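Long-range contact in flavin-containing monooxygenase (Allium sativum, PDB 6WPU), which probably catalyses the FAD-dependent S-oxygenation of S-allyl-L-cysteine in garlic: residues Ile62-Gln74 and Gly199-Glu211. Numbering follows the deposited sequence.
Sequences IYTPDTEPDPMSQ and GKQMHSHNYRIPE
Arg208 reaches into the loop 62-74 and binds its backbone: NE donates to Thr64 O at 2.8 Å, NH2 to Asp66 O at 3.0 Å, both bent and tilted from the guanidinium plane. Thr67 CG2 lies over one guanidinium face, offset toward its rim, while Tyr63 CE1 meets Arg208 CD. Within 199-211, NH1 donates to His205 O and Tyr207 O; these four bonds, with a weak further one from NE to Asp66 O, hold the group's rotation. Cutting Arg208 back to alanine would probably leave the Thr64 and Asp66 carbonyls without their donors and the loop freer to shift. Asn206, its CG turned beside the backbone N (chi1 -64°), uses both amide ends: OD1 takes Glu68 N at 2.9 Å, and ND2 gives to Ser73 OG at 3.0 Å and weakly to Pro71 O. Pro71 O also accepts His203 N, where the Asp70-Ser73 type I turn rests on strand 200-203; Met72 CE packs against Gln201 OE1, which hydrogen-bonds His292 NE2. His205, its side chain about 7 Å from the bound FAD, donates from NE2 to Glu68 OE2 (3.1 Å), above the carboxylate plane. Arg78 salt-bridges Glu68 OE1, and Ser84 bonds His205 ND1. Donors from 203-208 thus satisfy loop carbonyls and the buried Glu68 carboxylate, probably fixing this irregular loop against strand 200-203.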
loop_
_atom_site.group_PDB
_atom_site.type_symbol
_atom_site.label_atom_id
_atom_site.label_comp_id
_atom_site.label_asym_id
_atom_site.label_seq_id
_atom_site.Cartn_x
_atom_site.Cartn_y
_atom_site.Cartn_z
ATOM N N ILE A 62 8.959 -6.936 -4.397
ATOM C CA ILE A 62 9.814 -7.501 -5.447
ATOM C C ILE A 62 10.115 -6.383 -6.447
ATOM O O ILE A 62 9.289 -6.091 -7.314
ATOM C CB ILE A 62 9.151 -8.691 -6.144
ATOM C CG1 ILE A 62 8.681 -9.737 -5.130
ATOM C CG2 ILE A 62 10.122 -9.315 -7.149
ATOM C CD1 ILE A 62 7.837 -10.829 -5.762
ATOM N N TYR A 63 11.294 -5.764 -6.354
ATOM C CA TYR A 63 11.673 -4.799 -7.384
ATOM C C TYR A 63 11.782 -5.489 -8.738
ATOM O O TYR A 63 12.259 -6.619 -8.838
ATOM C CB TYR A 63 13.005 -4.127 -7.049
ATOM C CG TYR A 63 13.523 -3.273 -8.180
ATOM C CD1 TYR A 63 12.949 -2.032 -8.454
ATOM C CD2 TYR A 63 14.573 -3.709 -8.988
ATOM C CE1 TYR A 63 13.400 -1.244 -9.506
ATOM C CE2 TYR A 63 15.033 -2.921 -10.051
ATOM C CZ TYR A 63 14.444 -1.690 -10.294
ATOM O OH TYR A 63 14.883 -0.896 -11.335
ATOM N N THR A 64 11.305 -4.818 -9.784
ATOM C CA THR A 64 11.577 -5.275 -11.143
ATOM C C THR A 64 11.882 -4.059 -12.011
ATOM O O THR A 64 11.205 -3.028 -11.894
ATOM C CB THR A 64 10.419 -6.064 -11.767
ATOM O OG1 THR A 64 10.750 -6.380 -13.119
ATOM C CG2 THR A 64 9.101 -5.260 -11.751
ATOM N N PRO A 65 12.889 -4.148 -12.886
ATOM C CA PRO A 65 13.080 -3.085 -13.882
ATOM C C PRO A 65 12.008 -3.091 -14.953
ATOM O O PRO A 65 11.954 -2.139 -15.738
ATOM C CB PRO A 65 14.461 -3.394 -14.481
ATOM C CG PRO A 65 14.984 -4.590 -13.752
ATOM C CD PRO A 65 13.834 -5.258 -13.074
ATOM N N ASP A 66 11.182 -4.141 -15.022
ATOM C CA ASP A 66 10.059 -4.165 -15.952
ATOM C C ASP A 66 9.164 -2.969 -15.706
ATOM O O ASP A 66 8.942 -2.572 -14.556
ATOM C CB ASP A 66 9.209 -5.433 -15.774
ATOM C CG ASP A 66 9.944 -6.717 -16.119
ATOM O OD1 ASP A 66 11.099 -6.668 -16.595
ATOM O OD2 ASP A 66 9.346 -7.798 -15.897
ATOM N N THR A 67 8.631 -2.406 -16.794
ATOM C CA THR A 67 7.605 -1.376 -16.724
ATOM C C THR A 67 6.534 -1.684 -17.760
ATOM O O THR A 67 6.740 -2.478 -18.681
ATOM C CB THR A 67 8.155 0.032 -16.985
ATOM O OG1 THR A 67 8.729 0.065 -18.291
ATOM C CG2 THR A 67 9.213 0.398 -15.974
ATOM N N GLU A 68 5.395 -1.033 -17.612
ATOM C CA GLU A 68 4.307 -1.332 -18.530
ATOM C C GLU A 68 4.540 -0.636 -19.873
ATOM O O GLU A 68 5.128 0.446 -19.925
ATOM C CB GLU A 68 2.976 -0.915 -17.910
ATOM C CG GLU A 68 2.685 -1.791 -16.669
ATOM C CD GLU A 68 1.381 -1.478 -15.936
ATOM O OE1 GLU A 68 0.595 -0.614 -16.412
ATOM O OE2 GLU A 68 1.150 -2.113 -14.870
ATOM N N PRO A 69 4.139 -1.271 -20.979
ATOM C CA PRO A 69 4.401 -0.674 -22.301
ATOM C C PRO A 69 3.752 0.693 -22.484
ATOM O O PRO A 69 4.273 1.518 -23.237
ATOM C CB PRO A 69 3.827 -1.712 -23.278
ATOM C CG PRO A 69 3.708 -2.966 -22.492
ATOM C CD PRO A 69 3.489 -2.587 -21.069
ATOM N N ASP A 70 2.628 0.961 -21.815
ATOM C CA ASP A 70 2.016 2.286 -21.820
ATOM C C ASP A 70 2.591 3.069 -20.646
ATOM O O ASP A 70 2.290 2.734 -19.488
ATOM C CB ASP A 70 0.491 2.167 -21.704
ATOM C CG ASP A 70 -0.214 3.515 -21.581
ATOM O OD1 ASP A 70 0.445 4.572 -21.671
ATOM O OD2 ASP A 70 -1.444 3.519 -21.392
ATOM N N PRO A 71 3.423 4.091 -20.879
ATOM C CA PRO A 71 4.009 4.836 -19.747
ATOM C C PRO A 71 2.975 5.471 -18.842
ATOM O O PRO A 71 3.293 5.770 -17.682
ATOM C CB PRO A 71 4.891 5.906 -20.430
ATOM C CG PRO A 71 4.507 5.893 -21.866
ATOM C CD PRO A 71 3.968 4.533 -22.175
ATOM N N MET A 72 1.754 5.703 -19.324
ATOM C CA MET A 72 0.698 6.243 -18.481
ATOM C C MET A 72 -0.118 5.150 -17.793
ATOM O O MET A 72 -0.931 5.464 -16.917
ATOM C CB MET A 72 -0.222 7.147 -19.307
ATOM C CG MET A 72 0.396 8.514 -19.647
ATOM S SD MET A 72 0.440 9.544 -18.155
ATOM C CE MET A 72 -1.233 10.186 -18.156
ATOM N N SER A 73 0.087 3.887 -18.159
ATOM C CA SER A 73 -0.645 2.758 -17.568
ATOM C C SER A 73 -2.155 2.980 -17.642
ATOM O O SER A 73 -2.877 2.803 -16.665
ATOM C CB SER A 73 -0.210 2.521 -16.123
ATOM O OG SER A 73 1.118 2.026 -16.076
ATOM N N GLN A 74 -2.624 3.420 -18.813
ATOM C CA GLN A 74 -4.046 3.646 -19.052
ATOM C C GLN A 74 -4.663 2.715 -20.086
ATOM O O GLN A 74 -5.883 2.533 -20.071
ATOM C CB GLN A 74 -4.292 5.091 -19.513
ATOM C CG GLN A 74 -4.160 6.139 -18.425
ATOM C CD GLN A 74 -4.252 7.539 -18.997
ATOM O OE1 GLN A 74 -3.921 7.753 -20.159
ATOM N NE2 GLN A 74 -4.715 8.490 -18.199
ATOM N N GLY A 199 5.067 16.797 -24.930
ATOM C CA GLY A 199 6.150 16.045 -24.332
ATOM C C GLY A 199 5.755 14.658 -23.848
ATOM O O GLY A 199 4.735 14.089 -24.243
ATOM N N LYS A 200 6.604 14.101 -22.989
ATOM C CA LYS A 200 6.413 12.754 -22.465
ATOM C C LYS A 200 5.602 12.801 -21.174
ATOM O O LYS A 200 5.948 13.530 -20.238
ATOM C CB LYS A 200 7.754 12.073 -22.195
ATOM C CG LYS A 200 8.631 11.824 -23.416
ATOM C CD LYS A 200 9.889 11.069 -23.010
ATOM C CE LYS A 200 10.896 11.003 -24.149
ATOM N NZ LYS A 200 11.567 12.328 -24.334
ATOM N N GLN A 201 4.547 12.004 -21.123
ATOM C CA GLN A 201 3.672 11.890 -19.965
ATOM C C GLN A 201 3.767 10.468 -19.440
ATOM O O GLN A 201 3.695 9.517 -20.228
ATOM C CB GLN A 201 2.227 12.205 -20.353
ATOM C CG GLN A 201 1.586 13.316 -19.596
ATOM C CD GLN A 201 0.080 13.350 -19.792
ATOM O OE1 GLN A 201 -0.680 13.381 -18.819
ATOM N NE2 GLN A 201 -0.358 13.355 -21.048
ATOM N N MET A 202 3.950 10.320 -18.126
ATOM C CA MET A 202 4.047 8.999 -17.516
ATOM C C MET A 202 3.502 9.046 -16.094
ATOM O O MET A 202 3.375 10.113 -15.487
ATOM C CB MET A 202 5.492 8.492 -17.488
ATOM C CG MET A 202 6.425 9.416 -16.704
ATOM S SD MET A 202 8.114 8.795 -16.571
ATOM C CE MET A 202 7.861 7.254 -15.664
ATOM N N HIS A 203 3.177 7.867 -15.573
ATOM C CA HIS A 203 2.818 7.688 -14.174
ATOM C C HIS A 203 4.030 7.126 -13.442
ATOM O O HIS A 203 4.814 6.368 -14.012
ATOM C CB HIS A 203 1.610 6.746 -14.023
ATOM C CG HIS A 203 1.005 6.756 -12.650
ATOM N ND1 HIS A 203 1.487 5.983 -11.615
ATOM C CD2 HIS A 203 -0.033 7.463 -12.139
ATOM C CE1 HIS A 203 0.774 6.215 -10.525
ATOM N NE2 HIS A 203 -0.155 7.110 -10.818
ATOM N N SER A 204 4.198 7.535 -12.186
ATOM C CA SER A 204 5.313 7.045 -11.379
ATOM C C SER A 204 5.289 5.539 -11.194
ATOM O O SER A 204 6.312 4.962 -10.807
ATOM C CB SER A 204 5.289 7.694 -9.995
ATOM O OG SER A 204 4.100 7.351 -9.296
ATOM N N HIS A 205 4.146 4.890 -11.446
ATOM C CA HIS A 205 4.108 3.430 -11.425
ATOM C C HIS A 205 5.186 2.837 -12.320
ATOM O O HIS A 205 5.682 1.740 -12.054
ATOM C CB HIS A 205 2.735 2.931 -11.868
ATOM C CG HIS A 205 2.619 1.437 -11.916
ATOM N ND1 HIS A 205 2.694 0.648 -10.788
ATOM C CD2 HIS A 205 2.398 0.594 -12.955
ATOM C CE1 HIS A 205 2.547 -0.620 -11.132
ATOM N NE2 HIS A 205 2.353 -0.681 -12.438
ATOM N N ASN A 206 5.588 3.557 -13.362
ATOM C CA ASN A 206 6.602 3.069 -14.281
ATOM C C ASN A 206 7.967 3.708 -14.040
ATOM O O ASN A 206 8.875 3.532 -14.860
ATOM C CB ASN A 206 6.131 3.288 -15.721
ATOM C CG ASN A 206 4.882 2.483 -16.032
ATOM O OD1 ASN A 206 4.869 1.267 -15.849
ATOM N ND2 ASN A 206 3.822 3.152 -16.471
ATOM N N TYR A 207 8.150 4.421 -12.925
ATOM C CA TYR A 207 9.446 5.035 -12.662
ATOM C C TYR A 207 10.372 4.008 -12.024
ATOM O O TYR A 207 9.998 3.342 -11.052
ATOM C CB TYR A 207 9.331 6.270 -11.759
ATOM C CG TYR A 207 10.724 6.781 -11.452
ATOM C CD1 TYR A 207 11.493 7.404 -12.454
ATOM C CD2 TYR A 207 11.310 6.566 -10.215
ATOM C CE1 TYR A 207 12.789 7.835 -12.202
ATOM C CE2 TYR A 207 12.622 6.992 -9.950
ATOM C CZ TYR A 207 13.348 7.622 -10.958
ATOM O OH TYR A 207 14.629 8.039 -10.722
ATOM N N ARG A 208 11.586 3.881 -12.564
ATOM C CA ARG A 208 12.542 2.913 -12.034
ATOM C C ARG A 208 13.889 3.533 -11.695
ATOM O O ARG A 208 14.421 3.297 -10.602
ATOM C CB ARG A 208 12.761 1.771 -13.026
ATOM C CG ARG A 208 11.508 0.904 -13.239
ATOM C CD ARG A 208 11.038 0.247 -11.935
ATOM N NE ARG A 208 9.882 -0.588 -12.222
ATOM C CZ ARG A 208 8.623 -0.201 -12.058
ATOM N NH1 ARG A 208 8.346 1.010 -11.561
ATOM N NH2 ARG A 208 7.643 -1.042 -12.377
ATOM N N ILE A 209 14.463 4.305 -12.624
ATOM C CA ILE A 209 15.846 4.761 -12.502
ATOM C C ILE A 209 15.967 6.169 -13.071
ATOM O O ILE A 209 15.167 6.567 -13.929
ATOM C CB ILE A 209 16.830 3.797 -13.199
ATOM C CG1 ILE A 209 16.475 3.617 -14.681
ATOM C CG2 ILE A 209 16.893 2.462 -12.448
ATOM C CD1 ILE A 209 17.642 3.078 -15.556
ATOM N N PRO A 210 16.944 6.953 -12.622
ATOM C CA PRO A 210 17.024 8.356 -13.051
ATOM C C PRO A 210 17.851 8.596 -14.309
ATOM O O PRO A 210 17.715 9.664 -14.913
ATOM C CB PRO A 210 17.662 9.051 -11.843
ATOM C CG PRO A 210 18.540 7.981 -11.232
ATOM C CD PRO A 210 17.846 6.653 -11.491
ATOM N N GLU A 211 18.713 7.657 -14.711
ATOM C CA GLU A 211 19.612 7.913 -15.842
ATOM C C GLU A 211 18.913 8.396 -17.124
ATOM O O GLU A 211 19.438 9.324 -17.762
ATOM C CB GLU A 211 20.446 6.656 -16.141
ATOM C CG GLU A 211 21.580 6.379 -15.156
ATOM C CD GLU A 211 21.112 5.666 -13.872
ATOM O OE1 GLU A 211 19.888 5.506 -13.670
ATOM O OE2 GLU A 211 21.975 5.272 -13.060
#